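Local coordinates for Rho guanine nucleotide exchange factor 11 (Homo sapiens, PDB 5JHH), which probably activates Rho-family GTPases by promoting exchange of their bound guanine nucleotide, through a RhoGEF (DH) domain followed by a PH domain, at residues Arg329-Ile334 and Tyr345-Leu350. Sequence-based numbering, arbitrary orientation.
Sequences RAFFII and YELVAL
The carbonyl oxygen of Y345 is gripped twice by the facing strand: I333 N donates to Y345 O at 2.8 Å, in the carbonyl plane, while F332 CA makes a CA-H...O contact with the same oxygen. Y345 N returns a more bent bond to I333 O, completing the first hydrogen-bonded pair of an antiparallel hairpin. F331 and L347 form the next, with N-to-O distances of 2.9 Å both from F331 N to L347 O and from L347 N to F331 O. A nearly straight bond from A349 N to R329 O continues the ladder to R329 and A349.

Alternation then sorts the side chains. On the face of F331, I333, Y345 and L347, the F331 CG lies between its backbone N and carbonyl carbon (chi1 61°), which swings the ring across to L347. L347 CB sits over one ring face in a CH-pi contact, 4.0 Å from the ring centroid of F331, and I333 CD1 meets L347 CD1 at 3.6 Å. Replacing F331 with alanine would remove the ring and is likely to open a gap between L347 and helix 352-368. On the opposite face, E346 extends alongside F332, its CG 3.7 Å from F332 CE1, with ring and carboxylate planes 72° apart; the carboxylate is held by a salt bridge to R263.

This is the last hairpin of the PH-domain beta sandwich: strand 345-348 lies between strands 330-335 and 254-263, and strand 319-323 flanks the hairpin's other side. M359 and L362 of the C-terminal helix 352-368, a hallmark of PH domains, pack against F331, whereas L281 and L283 of strand 280-287 meet I333 and Y345 respectively.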
loop_
_atom_site.group_PDB
_atom_site.type_symbol
_atom_site.label_atom_id
_atom_site.label_comp_id
_atom_site.label_asym_id
_atom_site.label_seq_id
_atom_site.Cartn_x
_atom_site.Cartn_y
_atom_site.Cartn_z
ATOM N N ARG A 329 -17.646 13.614 13.888
ATOM C CA ARG A 329 -17.663 12.202 13.523
ATOM C C ARG A 329 -18.984 11.786 12.907
ATOM O O ARG A 329 -19.144 10.636 12.474
ATOM C CB ARG A 329 -17.473 11.337 14.754
ATOM C CG ARG A 329 -16.119 11.442 15.405
ATOM C CD ARG A 329 -16.088 10.494 16.589
ATOM N NE ARG A 329 -14.808 10.599 17.260
ATOM C CZ ARG A 329 -14.472 11.560 18.118
ATOM N NH1 ARG A 329 -15.340 12.511 18.444
ATOM N NH2 ARG A 329 -13.257 11.562 18.660
ATOM N N ALA A 330 -19.947 12.695 12.889
ATOM C CA ALA A 330 -21.283 12.308 12.493
ATOM C C ALA A 330 -21.679 12.956 11.201
ATOM O O ALA A 330 -21.242 14.067 10.904
ATOM C CB ALA A 330 -22.266 12.697 13.568
ATOM N N PHE A 331 -22.593 12.289 10.499
ATOM C CA PHE A 331 -23.213 12.825 9.290
ATOM C C PHE A 331 -24.640 12.300 9.157
ATOM O O PHE A 331 -24.974 11.275 9.741
ATOM C CB PHE A 331 -22.394 12.454 8.050
ATOM C CG PHE A 331 -22.272 10.966 7.815
ATOM C CD1 PHE A 331 -21.219 10.249 8.366
ATOM C CD2 PHE A 331 -23.185 10.295 7.031
ATOM C CE1 PHE A 331 -21.093 8.887 8.142
ATOM C CE2 PHE A 331 -23.055 8.946 6.807
ATOM C CZ PHE A 331 -22.016 8.237 7.367
ATOM N N PHE A 332 -25.461 13.023 8.392
ATOM C CA PHE A 332 -26.880 12.697 8.189
ATOM C C PHE A 332 -27.120 12.176 6.779
ATOM O O PHE A 332 -26.553 12.668 5.798
ATOM C CB PHE A 332 -27.760 13.944 8.350
ATOM C CG PHE A 332 -27.728 14.576 9.731
ATOM C CD1 PHE A 332 -27.833 13.818 10.876
ATOM C CD2 PHE A 332 -27.639 15.941 9.868
ATOM C CE1 PHE A 332 -27.823 14.413 12.122
ATOM C CE2 PHE A 332 -27.663 16.556 11.125
ATOM C CZ PHE A 332 -27.747 15.790 12.248
ATOM N N ILE A 333 -28.008 11.209 6.686
ATOM C CA ILE A 333 -28.568 10.854 5.424
ATOM C C ILE A 333 -30.065 11.128 5.455
ATOM O O ILE A 333 -30.798 10.625 6.313
ATOM C CB ILE A 333 -28.296 9.398 5.088
ATOM C CG1 ILE A 333 -26.778 9.170 5.084
ATOM C CG2 ILE A 333 -28.935 9.047 3.745
ATOM C CD1 ILE A 333 -26.377 7.719 4.970
ATOM N N ILE A 334 -30.498 11.925 4.484
ATOM C CA ILE A 334 -31.847 12.430 4.411
ATOM C C ILE A 334 -32.523 11.840 3.188
ATOM O O ILE A 334 -32.109 12.117 2.069
ATOM C CB ILE A 334 -31.805 13.943 4.290
ATOM C CG1 ILE A 334 -30.927 14.516 5.410
ATOM C CG2 ILE A 334 -33.216 14.506 4.284
ATOM C CD1 ILE A 334 -30.906 16.024 5.488
ATOM N N TYR A 345 -31.399 9.487 8.871
ATOM C CA TYR A 345 -30.441 8.518 9.407
ATOM C C TYR A 345 -29.248 9.276 9.904
ATOM O O TYR A 345 -28.621 10.034 9.143
ATOM C CB TYR A 345 -29.972 7.553 8.338
ATOM C CG TYR A 345 -31.039 6.609 7.848
ATOM C CD1 TYR A 345 -32.036 7.029 6.980
ATOM C CD2 TYR A 345 -31.031 5.287 8.239
ATOM C CE1 TYR A 345 -32.985 6.130 6.499
ATOM C CE2 TYR A 345 -31.959 4.385 7.752
ATOM C CZ TYR A 345 -32.939 4.803 6.889
ATOM O OH TYR A 345 -33.863 3.866 6.439
ATOM N N GLU A 346 -28.950 9.110 11.186
ATOM C CA GLU A 346 -27.823 9.817 11.777
ATOM C C GLU A 346 -26.753 8.779 12.026
ATOM O O GLU A 346 -26.988 7.822 12.780
ATOM C CB GLU A 346 -28.189 10.521 13.100
ATOM C CG GLU A 346 -26.987 11.207 13.770
ATOM C CD GLU A 346 -27.337 12.015 15.009
ATOM O OE1 GLU A 346 -28.526 11.965 15.424
ATOM O OE2 GLU A 346 -26.424 12.699 15.566
ATOM N N LEU A 347 -25.585 8.962 11.398
ATOM C CA LEU A 347 -24.563 7.932 11.420
ATOM C C LEU A 347 -23.293 8.475 12.015
ATOM O O LEU A 347 -22.932 9.654 11.779
ATOM C CB LEU A 347 -24.351 7.390 10.017
ATOM C CG LEU A 347 -25.544 6.571 9.518
ATOM C CD1 LEU A 347 -25.361 6.269 8.049
ATOM C CD2 LEU A 347 -25.713 5.266 10.284
ATOM N N VAL A 348 -22.609 7.628 12.791
ATOM C CA VAL A 348 -21.375 8.046 13.487
ATOM C C VAL A 348 -20.201 7.116 13.128
ATOM O O VAL A 348 -20.272 5.908 13.284
ATOM C CB VAL A 348 -21.563 8.106 15.036
ATOM C CG1 VAL A 348 -20.433 8.896 15.722
ATOM C CG2 VAL A 348 -22.891 8.732 15.383
ATOM N N ALA A 349 -19.134 7.740 12.651
ATOM C CA ALA A 349 -17.911 7.090 12.201
ATOM C C ALA A 349 -16.908 7.066 13.341
ATOM O O ALA A 349 -17.102 7.709 14.362
ATOM C CB ALA A 349 -17.336 7.875 11.032
ATOM N N LEU A 350 -15.808 6.357 13.145
ATOM C CA LEU A 350 -14.858 6.129 14.240
ATOM C C LEU A 350 -14.095 7.381 14.554
ATOM O O LEU A 350 -13.734 7.596 15.670
ATOM C CB LEU A 350 -13.859 5.014 13.898
ATOM C CG LEU A 350 -14.403 3.657 13.439
ATOM C CD1 LEU A 350 -13.369 2.939 12.552
ATOM C CD2 LEU A 350 -14.872 2.776 14.601
#